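Local coordinates for protein arginase (RocF) (Helicobacter pylori, PDB 4G3H) that probably hydrolyses L-arginine to L-ornithine and urea with the help of two manganese ions per subunit, at residues Ile2-Glu7 with Pro72-Val77; Val21-Glu26 with Thr280-Thr285; Ala100-Ser103 with Lys109-Ile112; Leu115-Asp120 with Val248-Gly253; Leu265-Phe270 with Ile306-Ile311. All coordinates share one frame; numbering follows the deposited sequence.

Interaction 1: Ile2-Glu7 with Pro72-Val77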
# COMPACT_ATOMS: atom_id res chain seq x y z
N ILE A 2 3.34 15.38 -4.06
CA ILE A 2 3.34 15.43 -2.60
C ILE A 2 3.96 14.14 -2.04
O ILE A 2 3.55 13.04 -2.42
CB ILE A 2 1.90 15.54 -2.02
CG1 ILE A 2 1.15 16.72 -2.64
CG2 ILE A 2 1.97 15.69 -0.50
CD1 ILE A 2 1.74 18.07 -2.32
N LEU A 3 4.93 14.27 -1.15
CA LEU A 3 5.54 13.11 -0.54
C LEU A 3 5.03 13.01 0.89
O LEU A 3 5.26 13.91 1.71
CB LEU A 3 7.07 13.23 -0.53
CG LEU A 3 7.81 12.13 0.26
CD1 LEU A 3 7.53 10.76 -0.34
CD2 LEU A 3 9.30 12.42 0.25
N VAL A 4 4.32 11.93 1.19
CA VAL A 4 3.76 11.70 2.52
C VAL A 4 4.60 10.65 3.23
O VAL A 4 4.81 9.56 2.71
CB VAL A 4 2.29 11.22 2.45
CG1 VAL A 4 1.74 11.05 3.86
CG2 VAL A 4 1.44 12.22 1.66
N GLY A 5 5.08 10.99 4.42
CA GLY A 5 5.88 10.05 5.18
C GLY A 5 5.19 9.72 6.50
O GLY A 5 4.96 10.60 7.32
N LEU A 6 4.85 8.45 6.69
CA LEU A 6 4.19 8.01 7.92
C LEU A 6 5.22 7.73 9.01
O LEU A 6 6.32 7.22 8.74
CB LEU A 6 3.38 6.73 7.66
CG LEU A 6 1.99 6.79 6.99
CD1 LEU A 6 0.91 6.70 8.04
CD2 LEU A 6 1.85 8.05 6.16
N GLU A 7 4.87 8.08 10.24
CA GLU A 7 5.74 7.86 11.38
C GLU A 7 4.88 7.61 12.61
O GLU A 7 3.89 8.32 12.84
CB GLU A 7 6.65 9.09 11.60
CG GLU A 7 7.62 8.94 12.76
CD GLU A 7 8.52 10.15 12.93
OE1 GLU A 7 9.23 10.22 13.96
OE2 GLU A 7 8.53 11.03 12.04
N PRO A 72 -8.36 12.17 8.85
CA PRO A 72 -8.52 13.59 8.49
C PRO A 72 -7.29 14.17 7.79
O PRO A 72 -7.41 14.94 6.83
CB PRO A 72 -8.81 14.25 9.84
CG PRO A 72 -9.55 13.17 10.58
CD PRO A 72 -8.72 11.93 10.25
N CYS A 73 -6.10 13.81 8.27
CA CYS A 73 -4.85 14.29 7.68
C CYS A 73 -4.68 13.79 6.25
O CYS A 73 -4.30 14.55 5.36
CB CYS A 73 -3.64 13.86 8.52
SG CYS A 73 -3.44 14.74 10.09
N MET A 74 -4.94 12.50 6.04
CA MET A 74 -4.79 11.94 4.71
C MET A 74 -5.83 12.52 3.74
O MET A 74 -5.56 12.65 2.55
CB MET A 74 -4.89 10.41 4.74
CG MET A 74 -3.70 9.72 5.41
SD MET A 74 -2.07 10.28 4.80
CE MET A 74 -2.19 9.87 3.04
N LYS A 75 -7.02 12.86 4.24
CA LYS A 75 -8.04 13.44 3.37
C LYS A 75 -7.52 14.77 2.87
O LYS A 75 -7.71 15.12 1.70
CB LYS A 75 -9.36 13.64 4.12
CG LYS A 75 -10.07 12.36 4.48
CD LYS A 75 -11.51 12.63 4.93
CE LYS A 75 -12.34 13.24 3.80
NZ LYS A 75 -13.78 13.38 4.15
N GLU A 76 -6.86 15.53 3.74
CA GLU A 76 -6.30 16.82 3.35
C GLU A 76 -5.33 16.63 2.19
O GLU A 76 -5.29 17.42 1.26
CB GLU A 76 -5.55 17.47 4.52
CG GLU A 76 -6.43 17.93 5.66
CD GLU A 76 -5.66 18.64 6.76
OE1 GLU A 76 -6.29 19.09 7.73
OE2 GLU A 76 -4.41 18.74 6.65
N VAL A 77 -4.54 15.56 2.26
CA VAL A 77 -3.58 15.27 1.20
C VAL A 77 -4.30 14.89 -0.09
O VAL A 77 -4.02 15.44 -1.15
CB VAL A 77 -2.63 14.10 1.60
CG1 VAL A 77 -1.80 13.67 0.39
CG2 VAL A 77 -1.72 14.54 2.75
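V4 of strand 2-8 and V77 of helix 59-78 meet tip to tip, and the tight part of this contact is built round them. CG2 of V4 lies 3.8 Å from CG1 of V77 and only a little farther, 4.1 Å, from CG2 of V77, so one methyl rests against the fork of the other valine. With CG1 of V4 anti to the backbone N (chi1 -178°), its two branches are shared out: CG2 serves V77, while CG1 turns to M74 and stands 4.0 Å from the sulfur SD. The methionine chain, bent at chi2 and chi3, folds its thioether and CE methyl across the valine rather than pointing straight at it. Packing slackens toward the start of the strand, where CG2 of I2 comes no closer than 4.4 Å to CG1 of V77. At the other end CD2 of L6 stays 4.7 Å from SD of M74. The far side of the helix belongs to polar chains: E76, exposed, pairs with R46, and K75 reaches S103 of helix 94-104. The strand and helix axes run nearly antiparallel, at 166° and 11.0 Å apart. I86 of the adjoining strand 84-87 also touches M74, which spreads the helix over more than one strand. A helix laid against the parallel sheet through apolar side chains in this way is characteristic of the three-layer alpha/beta/alpha fold of the arginase family.

Interaction 2: Val21-Glu26 with Thr280-Thr285; sequences VRRLRE and TEYNPT
R23 and Y282 cross at about a right angle, their guanidinium and ring planes turned 70° from one another, and P284 fits beside both. The extended arginine chain slides past the proline in the opposite direction, which puts CB of P284 over one face of the guanidinium, 3.6 Å above its plane and offset toward the rim. The closest atoms of this pair are NH2 of R23 and CB of P284, at 3.7 Å. The same proline also covers the tyrosine: CD of P284 sits over the centre of the Y282 ring at a height of 3.8 Å. L24 meets the same ring obliquely, its CD1 being 3.5 Å from CD2 of Y282. A chi1 of 171° swings the tyrosine side chain out toward helix 16-30. No hydrogen bond joins the two segments. NH2 of R23 and OH of Y282 remain 3.9 Å apart, yet both turn to OE1 of E295 on helix 293-309, the arginine through a salt bridge and the tyrosine through a weak hydrogen bond. The loop that leaves the C-terminal end of strand 274-280 is thus packed against helix 16-30. Loops at this end of the parallel sheet form the active-site rim in arginases, and the Y282 side chain lies about 8 Å from that of the manganese ligand D234.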
# COMPACT_ATOMS: atom_id res chain seq x y z
N VAL A 21 11.42 4.69 6.29
CA VAL A 21 10.74 5.87 5.79
C VAL A 21 11.58 7.15 5.93
O VAL A 21 11.65 7.96 5.00
CB VAL A 21 9.40 6.10 6.51
CG1 VAL A 21 8.77 7.42 6.04
CG2 VAL A 21 8.47 4.92 6.26
N ARG A 22 12.21 7.36 7.09
CA ARG A 22 13.01 8.56 7.28
C ARG A 22 14.23 8.60 6.36
O ARG A 22 14.64 9.66 5.92
CB ARG A 22 13.42 8.75 8.75
CG ARG A 22 14.10 7.57 9.42
CD ARG A 22 15.52 7.36 8.92
NE ARG A 22 16.36 8.54 9.06
CZ ARG A 22 17.64 8.59 8.70
NH1 ARG A 22 18.34 9.70 8.85
NH2 ARG A 22 18.22 7.51 8.18
N ARG A 23 14.79 7.43 6.08
CA ARG A 23 15.95 7.33 5.18
C ARG A 23 15.54 7.75 3.77
O ARG A 23 16.24 8.51 3.10
CB ARG A 23 16.47 5.90 5.10
CG ARG A 23 17.35 5.42 6.24
CD ARG A 23 18.12 4.19 5.75
NE ARG A 23 18.92 3.55 6.78
CZ ARG A 23 19.76 2.54 6.54
NH1 ARG A 23 20.45 2.01 7.54
NH2 ARG A 23 19.90 2.07 5.31
N LEU A 24 14.41 7.22 3.32
CA LEU A 24 13.89 7.51 2.00
C LEU A 24 13.50 8.99 1.88
O LEU A 24 13.75 9.61 0.85
CB LEU A 24 12.69 6.59 1.70
CG LEU A 24 13.06 5.09 1.70
CD1 LEU A 24 11.82 4.24 1.63
CD2 LEU A 24 13.98 4.79 0.53
N ARG A 25 12.90 9.54 2.92
CA ARG A 25 12.50 10.95 2.91
C ARG A 25 13.71 11.87 2.73
O ARG A 25 13.67 12.82 1.95
CB ARG A 25 11.81 11.33 4.22
CG ARG A 25 10.42 10.77 4.42
CD ARG A 25 9.95 10.96 5.86
NE ARG A 25 9.85 12.37 6.26
CZ ARG A 25 9.46 12.78 7.46
NH1 ARG A 25 9.13 11.88 8.39
NH2 ARG A 25 9.39 14.07 7.74
N GLU A 26 14.78 11.58 3.47
CA GLU A 26 15.99 12.39 3.38
C GLU A 26 16.67 12.25 2.02
O GLU A 26 17.15 13.24 1.46
CB GLU A 26 16.95 12.04 4.53
CG GLU A 26 16.38 12.45 5.89
CD GLU A 26 17.28 12.09 7.07
OE1 GLU A 26 16.97 12.52 8.21
OE2 GLU A 26 18.29 11.38 6.88
N THR A 280 5.54 0.52 0.62
CA THR A 280 5.66 0.22 2.04
C THR A 280 6.53 -0.99 2.37
O THR A 280 6.99 -1.71 1.49
CB THR A 280 4.25 -0.03 2.61
OG1 THR A 280 4.27 -0.04 4.04
CG2 THR A 280 3.71 -1.37 2.10
N GLU A 281 6.74 -1.19 3.67
CA GLU A 281 7.53 -2.31 4.19
C GLU A 281 9.01 -2.30 3.84
O GLU A 281 9.58 -3.32 3.46
CB GLU A 281 6.90 -3.64 3.76
CG GLU A 281 5.49 -3.90 4.32
CD GLU A 281 5.46 -4.00 5.85
OE1 GLU A 281 6.51 -4.28 6.46
OE2 GLU A 281 4.38 -3.80 6.44
N TYR A 282 9.63 -1.13 3.95
CA TYR A 282 11.06 -1.04 3.73
C TYR A 282 11.64 -1.01 5.13
O TYR A 282 11.45 -0.04 5.86
CB TYR A 282 11.44 0.23 2.98
CG TYR A 282 12.93 0.44 2.94
CD1 TYR A 282 13.79 -0.57 2.51
CD2 TYR A 282 13.50 1.64 3.36
CE1 TYR A 282 15.16 -0.41 2.50
CE2 TYR A 282 14.88 1.82 3.35
CZ TYR A 282 15.71 0.79 2.92
OH TYR A 282 17.07 0.95 2.92
N ASN A 283 12.32 -2.08 5.52
CA ASN A 283 12.93 -2.17 6.85
C ASN A 283 14.41 -2.50 6.70
O ASN A 283 14.81 -3.66 6.68
CB ASN A 283 12.24 -3.26 7.67
CG ASN A 283 12.69 -3.25 9.13
OD1 ASN A 283 13.79 -2.79 9.45
ND2 ASN A 283 11.84 -3.77 10.01
N PRO A 284 15.26 -1.46 6.61
CA PRO A 284 16.70 -1.67 6.46
C PRO A 284 17.40 -2.32 7.66
O PRO A 284 18.48 -2.89 7.50
CB PRO A 284 17.22 -0.25 6.20
CG PRO A 284 16.30 0.59 7.01
CD PRO A 284 14.94 -0.03 6.71
N THR A 285 16.80 -2.25 8.84
CA THR A 285 17.43 -2.82 10.03
C THR A 285 17.49 -4.35 10.05
O THR A 285 18.31 -4.92 10.77
CB THR A 285 16.74 -2.35 11.34
OG1 THR A 285 15.42 -2.88 11.42
CG2 THR A 285 16.67 -0.83 11.40

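Interaction 3: Ala100-Ser103 with Lys109-Ile112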
# COMPACT_ATOMS: atom_id res chain seq x y z
N ALA A 100 -9.42 7.17 3.79
CA ALA A 100 -9.39 8.61 3.54
C ALA A 100 -9.54 8.83 2.03
O ALA A 100 -10.24 9.74 1.58
CB ALA A 100 -8.08 9.20 4.02
N PHE A 101 -8.88 7.97 1.25
CA PHE A 101 -8.92 8.03 -0.20
C PHE A 101 -10.36 7.82 -0.70
O PHE A 101 -10.84 8.56 -1.56
CB PHE A 101 -8.01 6.94 -0.77
CG PHE A 101 -7.80 7.02 -2.25
CD1 PHE A 101 -6.98 8.00 -2.80
CD2 PHE A 101 -8.40 6.09 -3.10
CE1 PHE A 101 -6.75 8.06 -4.17
CE2 PHE A 101 -8.17 6.14 -4.47
CZ PHE A 101 -7.34 7.13 -5.01
N ARG A 102 -11.02 6.81 -0.15
CA ARG A 102 -12.41 6.50 -0.51
C ARG A 102 -13.31 7.65 -0.08
O ARG A 102 -14.24 8.02 -0.80
CB ARG A 102 -12.88 5.23 0.21
CG ARG A 102 -12.07 3.98 -0.10
CD ARG A 102 -12.48 2.83 0.82
NE ARG A 102 -13.84 2.37 0.55
CZ ARG A 102 -14.46 1.42 1.24
NH1 ARG A 102 -13.84 0.83 2.26
NH2 ARG A 102 -15.69 1.04 0.92
N SER A 103 -13.04 8.22 1.09
CA SER A 103 -13.83 9.32 1.61
C SER A 103 -13.79 10.54 0.70
O SER A 103 -14.81 11.16 0.45
CB SER A 103 -13.34 9.70 3.01
OG SER A 103 -14.22 10.64 3.61
N LYS A 109 -15.89 4.84 -8.44
CA LYS A 109 -15.63 3.40 -8.34
C LYS A 109 -14.10 3.31 -8.32
O LYS A 109 -13.42 3.81 -9.22
CB LYS A 109 -16.19 2.66 -9.56
CG LYS A 109 -16.01 1.15 -9.48
CD LYS A 109 -16.68 0.44 -10.65
CE LYS A 109 -16.42 -1.06 -10.62
NZ LYS A 109 -16.98 -1.73 -9.41
N ILE A 110 -13.56 2.67 -7.28
CA ILE A 110 -12.12 2.57 -7.11
C ILE A 110 -11.52 1.20 -7.36
O ILE A 110 -12.02 0.18 -6.89
CB ILE A 110 -11.72 3.02 -5.69
CG1 ILE A 110 -12.22 4.44 -5.44
CG2 ILE A 110 -10.21 2.94 -5.50
CD1 ILE A 110 -12.15 4.88 -3.99
N GLY A 111 -10.42 1.19 -8.11
CA GLY A 111 -9.72 -0.05 -8.39
C GLY A 111 -8.46 -0.06 -7.56
O GLY A 111 -7.91 1.00 -7.26
N ILE A 112 -7.98 -1.25 -7.20
CA ILE A 112 -6.77 -1.37 -6.38
C ILE A 112 -5.73 -2.30 -7.00
O ILE A 112 -6.01 -3.44 -7.33
CB ILE A 112 -7.11 -1.93 -4.98
CG1 ILE A 112 -8.17 -1.07 -4.30
CG2 ILE A 112 -5.85 -1.96 -4.11
CD1 ILE A 112 -8.69 -1.65 -3.00
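The F101 ring meets I110 at its edge: CG2 of the isoleucine lies in the ring plane, 3.9 Å from CE2 of F101. Other aromatic groups gather round the same phenylalanine, with F78 and H105 each packed edge-to-face against it and Y230 meeting it at about 60° between planes. A chi1 of -171° turns the F101 ring away from its own N and carries it off the helix toward the sheet. The second isoleucine branch touches both helix residues: CD1 of I110 lies 4.0 Å from CD2 of F101 and also against the backbone of the following residue, 3.8 Å from CA of R102. The same methyl is 4.0 Å from CG of R102, and the two side chains cross at about a right angle. Helix 94-104 and strand 110-115 follow one another directly in the chain, so this is the apolar seam formed as a helix of the alpha/beta fold turns back into the parallel sheet. Beyond its aliphatic part the arginine bends at chi3 (68°), and its guanidinium is held by Q99 through NH1 and by the carbonyl of L172 through NH2.

Interaction 4: Leu115-Asp120 with Val248-Gly253; sequences LDAHAD and VRENNG. With MN (manganese (II) ion), chain F; MN (manganese (II) ion), chain E.
Two loops without regular secondary structure come together here, their backbones closest at A117 and E250 with CA atoms 6.6 Å apart. The first carries ligands of the binuclear manganese cluster of the arginase family; the second supports one of them. H118 binds the manganese of chain F through ND1 at 2.3 Å and uses the other ring nitrogen across the contact: NE2 donates to OE2 of E250 over 2.8 Å, with an N-H...O angle of 142°. That oxygen receives it on its anti lone pair, tilted 21° from the imidazole plane, and also bonds to S186, so this second-shell group is held. A bend at chi2 brings the E250 carboxylate there, its plane 58° from the ring. CB of A117 packs 3.7 Å from CG of E250, and CG1 of V248 comes obliquely to 3.4 Å from NE2 of H118. D116 bridges the metals, giving OD1 to the manganese of chain F and OD2 to that of chain E, which D120 also binds; D234 binds both ions and D236 that of chain F. An Asx turn steadies the bridging carboxylate: the backbone N of H118 donates to OD1 of D116 over 2.6 Å, from above the carboxylate plane.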
# COMPACT_ATOMS: atom_id res chain seq x y z
N LEU A 115 0.50 -4.94 -5.01
CA LEU A 115 1.70 -5.74 -5.26
C LEU A 115 2.22 -6.17 -3.91
O LEU A 115 2.67 -5.34 -3.12
CB LEU A 115 2.74 -4.90 -6.01
CG LEU A 115 2.37 -4.59 -7.46
CD1 LEU A 115 1.17 -3.66 -7.50
CD2 LEU A 115 3.58 -3.94 -8.16
N ASP A 116 2.19 -7.48 -3.65
CA ASP A 116 2.56 -7.97 -2.34
C ASP A 116 2.76 -9.49 -2.36
O ASP A 116 2.20 -10.18 -3.20
CB ASP A 116 1.40 -7.62 -1.40
CG ASP A 116 1.76 -7.67 0.07
OD1 ASP A 116 2.46 -8.60 0.52
OD2 ASP A 116 1.31 -6.76 0.78
N ALA A 117 3.55 -9.99 -1.42
CA ALA A 117 3.77 -11.42 -1.32
C ALA A 117 2.58 -11.99 -0.55
O ALA A 117 2.32 -13.19 -0.60
CB ALA A 117 5.07 -11.72 -0.57
N HIS A 118 1.85 -11.11 0.14
CA HIS A 118 0.70 -11.50 0.95
C HIS A 118 -0.63 -10.89 0.50
O HIS A 118 -0.65 -9.86 -0.17
CB HIS A 118 0.93 -11.12 2.42
CG HIS A 118 2.29 -11.47 2.93
ND1 HIS A 118 3.35 -10.59 2.88
CD2 HIS A 118 2.77 -12.62 3.47
CE1 HIS A 118 4.43 -11.19 3.36
NE2 HIS A 118 4.10 -12.41 3.72
N ALA A 119 -1.73 -11.52 0.89
CA ALA A 119 -3.07 -11.05 0.54
C ALA A 119 -3.55 -10.01 1.56
O ALA A 119 -4.41 -9.18 1.26
CB ALA A 119 -4.04 -12.23 0.50
N ASP A 120 -2.99 -10.06 2.76
CA ASP A 120 -3.35 -9.12 3.83
C ASP A 120 -4.85 -9.04 4.11
O ASP A 120 -5.37 -7.96 4.40
CB ASP A 120 -2.83 -7.71 3.51
CG ASP A 120 -1.31 -7.61 3.53
OD1 ASP A 120 -0.66 -8.51 4.09
OD2 ASP A 120 -0.76 -6.61 3.01
N VAL A 248 8.82 -9.38 6.45
CA VAL A 248 8.36 -10.75 6.20
C VAL A 248 8.75 -11.19 4.79
O VAL A 248 7.97 -11.04 3.85
CB VAL A 248 6.82 -10.85 6.37
CG1 VAL A 248 6.37 -12.30 6.19
CG2 VAL A 248 6.42 -10.33 7.75
N ARG A 249 9.95 -11.73 4.67
CA ARG A 249 10.48 -12.20 3.39
C ARG A 249 9.85 -13.52 2.97
O ARG A 249 9.71 -14.44 3.76
CB ARG A 249 11.99 -12.36 3.48
CG ARG A 249 12.74 -11.09 3.80
CD ARG A 249 14.22 -11.29 3.57
NE ARG A 249 14.90 -11.86 4.73
CZ ARG A 249 15.97 -12.64 4.67
NH1 ARG A 249 16.50 -12.97 3.50
NH2 ARG A 249 16.54 -13.07 5.79
N GLU A 250 9.48 -13.61 1.69
CA GLU A 250 8.88 -14.81 1.15
C GLU A 250 9.64 -15.25 -0.09
O GLU A 250 9.92 -14.43 -0.98
CB GLU A 250 7.41 -14.54 0.81
CG GLU A 250 6.59 -14.01 1.98
CD GLU A 250 6.27 -15.08 3.01
OE1 GLU A 250 6.90 -16.16 2.97
OE2 GLU A 250 5.38 -14.84 3.86
N ASN A 251 10.00 -16.53 -0.14
CA ASN A 251 10.73 -17.07 -1.27
C ASN A 251 9.84 -17.17 -2.50
O ASN A 251 8.62 -17.04 -2.41
CB ASN A 251 11.28 -18.46 -0.92
CG ASN A 251 12.43 -18.40 0.07
OD1 ASN A 251 12.72 -19.37 0.77
ND2 ASN A 251 13.09 -17.25 0.14
N ASN A 252 10.46 -17.40 -3.65
CA ASN A 252 9.75 -17.53 -4.91
C ASN A 252 9.06 -16.23 -5.31
O ASN A 252 7.91 -16.22 -5.76
CB ASN A 252 8.73 -18.67 -4.81
CG ASN A 252 9.38 -19.98 -4.39
OD1 ASN A 252 8.91 -20.65 -3.47
ND2 ASN A 252 10.47 -20.34 -5.06
N GLY A 253 9.79 -15.12 -5.16
CA GLY A 253 9.25 -13.82 -5.52
C GLY A 253 9.82 -13.30 -6.83
O GLY A 253 10.50 -14.02 -7.57
MN MN F . 3.58 -8.32 2.44
MN MN E . 1.49 -6.31 2.79

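Interaction 5: Leu265-Phe270 with Ile306-Ile311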
# COMPACT_ATOMS: atom_id res chain seq x y z
N LEU A 265 5.00 -0.83 -16.69
CA LEU A 265 3.85 -1.15 -17.53
C LEU A 265 2.54 -0.76 -16.86
O LEU A 265 1.65 -0.19 -17.50
CB LEU A 265 3.84 -2.65 -17.85
CG LEU A 265 4.41 -3.09 -19.20
CD1 LEU A 265 5.64 -2.29 -19.57
CD2 LEU A 265 4.71 -4.58 -19.14
N LEU A 266 2.41 -1.06 -15.58
CA LEU A 266 1.19 -0.72 -14.86
C LEU A 266 1.02 0.80 -14.78
O LEU A 266 -0.09 1.32 -14.94
CB LEU A 266 1.21 -1.31 -13.44
CG LEU A 266 1.03 -2.81 -13.25
CD1 LEU A 266 1.05 -3.11 -11.77
CD2 LEU A 266 -0.29 -3.29 -13.85
N LEU A 267 2.12 1.51 -14.51
CA LEU A 267 2.05 2.96 -14.40
C LEU A 267 1.68 3.60 -15.73
O LEU A 267 0.91 4.56 -15.77
CB LEU A 267 3.39 3.52 -13.91
CG LEU A 267 3.82 3.09 -12.50
CD1 LEU A 267 5.16 3.71 -12.14
CD2 LEU A 267 2.75 3.52 -11.50
N GLU A 268 2.22 3.07 -16.81
CA GLU A 268 1.93 3.61 -18.13
C GLU A 268 0.52 3.21 -18.58
O GLU A 268 -0.21 4.02 -19.15
CB GLU A 268 2.97 3.10 -19.14
CG GLU A 268 3.08 3.94 -20.39
CD GLU A 268 3.47 5.38 -20.10
OE1 GLU A 268 4.44 5.59 -19.33
OE2 GLU A 268 2.82 6.29 -20.65
N SER A 269 0.14 1.97 -18.31
CA SER A 269 -1.18 1.48 -18.70
C SER A 269 -2.33 2.15 -17.96
O SER A 269 -3.44 2.23 -18.49
CB SER A 269 -1.28 -0.03 -18.48
OG SER A 269 -0.29 -0.71 -19.24
N PHE A 270 -2.08 2.63 -16.75
CA PHE A 270 -3.14 3.27 -15.96
C PHE A 270 -2.80 4.70 -15.56
O PHE A 270 -3.38 5.24 -14.62
CB PHE A 270 -3.42 2.43 -14.70
CG PHE A 270 -3.91 1.04 -15.00
CD1 PHE A 270 -5.16 0.83 -15.57
CD2 PHE A 270 -3.08 -0.06 -14.75
CE1 PHE A 270 -5.59 -0.45 -15.90
CE2 PHE A 270 -3.50 -1.35 -15.08
CZ PHE A 270 -4.76 -1.55 -15.66
N ILE A 306 8.19 8.12 -9.39
CA ILE A 306 8.15 9.57 -9.44
C ILE A 306 8.28 10.12 -10.85
O ILE A 306 7.50 10.98 -11.27
CB ILE A 306 9.25 10.17 -8.55
CG1 ILE A 306 8.98 9.80 -7.09
CG2 ILE A 306 9.29 11.70 -8.72
CD1 ILE A 306 10.10 10.17 -6.13
N ASN A 307 9.26 9.61 -11.59
CA ASN A 307 9.49 10.08 -12.95
C ASN A 307 8.35 9.74 -13.92
O ASN A 307 8.16 10.44 -14.91
CB ASN A 307 10.82 9.55 -13.47
CG ASN A 307 12.01 10.19 -12.76
OD1 ASN A 307 12.01 11.39 -12.51
ND2 ASN A 307 13.02 9.39 -12.44
N SER A 308 7.59 8.70 -13.63
CA SER A 308 6.48 8.34 -14.51
C SER A 308 5.21 9.12 -14.16
O SER A 308 4.48 9.54 -15.04
CB SER A 308 6.17 6.84 -14.40
OG SER A 308 7.30 6.07 -14.76
N CYS A 309 4.97 9.32 -12.86
CA CYS A 309 3.77 10.01 -12.41
C CYS A 309 3.81 11.54 -12.36
O CYS A 309 2.76 12.18 -12.32
CB CYS A 309 3.35 9.49 -11.03
SG CYS A 309 3.06 7.70 -10.96
N LYS A 310 5.00 12.13 -12.36
CA LYS A 310 5.09 13.59 -12.28
C LYS A 310 4.51 14.29 -13.50
O LYS A 310 3.99 15.40 -13.40
CB LYS A 310 6.53 14.03 -12.05
CG LYS A 310 7.47 13.79 -13.20
CD LYS A 310 8.87 14.22 -12.82
CE LYS A 310 9.89 13.85 -13.88
NZ LYS A 310 11.27 14.12 -13.38
N ILE A 311 4.58 13.65 -14.66
CA ILE A 311 4.05 14.24 -15.88
C ILE A 311 2.56 14.50 -15.73
O ILE A 311 2.02 15.44 -16.30
CB ILE A 311 4.27 13.33 -17.12
CG1 ILE A 311 5.76 13.03 -17.30
CG2 ILE A 311 3.74 14.01 -18.37
CD1 ILE A 311 6.33 12.05 -16.30
O HOH W 1 5.83 4.34 -16.83
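L267 carries the apolar part of the contact, its two methyls each finding a different neighbour on the other helix. CD1 lies 4.0 Å from CB of S308, and CD2 lies 4.2 Å from SG of C309. A chi1 of -64° sets CG of the leucine beside its own backbone N, and the fork beyond it opens toward the partner helix. The two segments bury little surface against each other. L274, at the start of strand 274-280, touches both L267 and C309 and fills in beside them.

The polar link across the contact is made by water. One water donates to OE1 of E268 and to OG of S308, each at 3.1 Å, and so ties the two helices together where no direct hydrogen bond does. Both of its partners have other holds as well: the carboxylate forms a salt bridge with K271, and the serine hydroxyl is bonded to the carbonyl of L304.

In the arginase fold these segments lie late in helices 256-269 and 293-309, the helices just before and after strand 274-280.

Hydrogen bonds also form within each segment. The carbonyl O of L265 accepts from both N and OG of S269, which reach it from opposite faces of its plane; OG is 2.7 Å away and well out of that plane. In the other segment NZ of K310 bonds to OD1 of N307 at 3.0 Å, NZ lying 19° out of the plane of the N307 carbonyl.

Overall arrangement
The five contacts sample one alpha/beta domain built on a single parallel sheet. Interactions 1 and 3 lie with centres 15 Å apart and touch through helices 59-78 and 94-104; each joins one of these helices to a strand of the sheet. Interaction 2 alternates with interaction 1 along the chain, and V21 packs on the strand residues G5 and L6. Interaction 3 runs on into interaction 4 along strand 110-115, which leads from the helix packing to the manganese site, although their centres are 23 Å apart. Interaction 5 pairs the helices that precede and follow strand 274-280 in the chain. Only interaction 4 carries manganese ligands, with interaction 2 nearby; the other three lie away from the site.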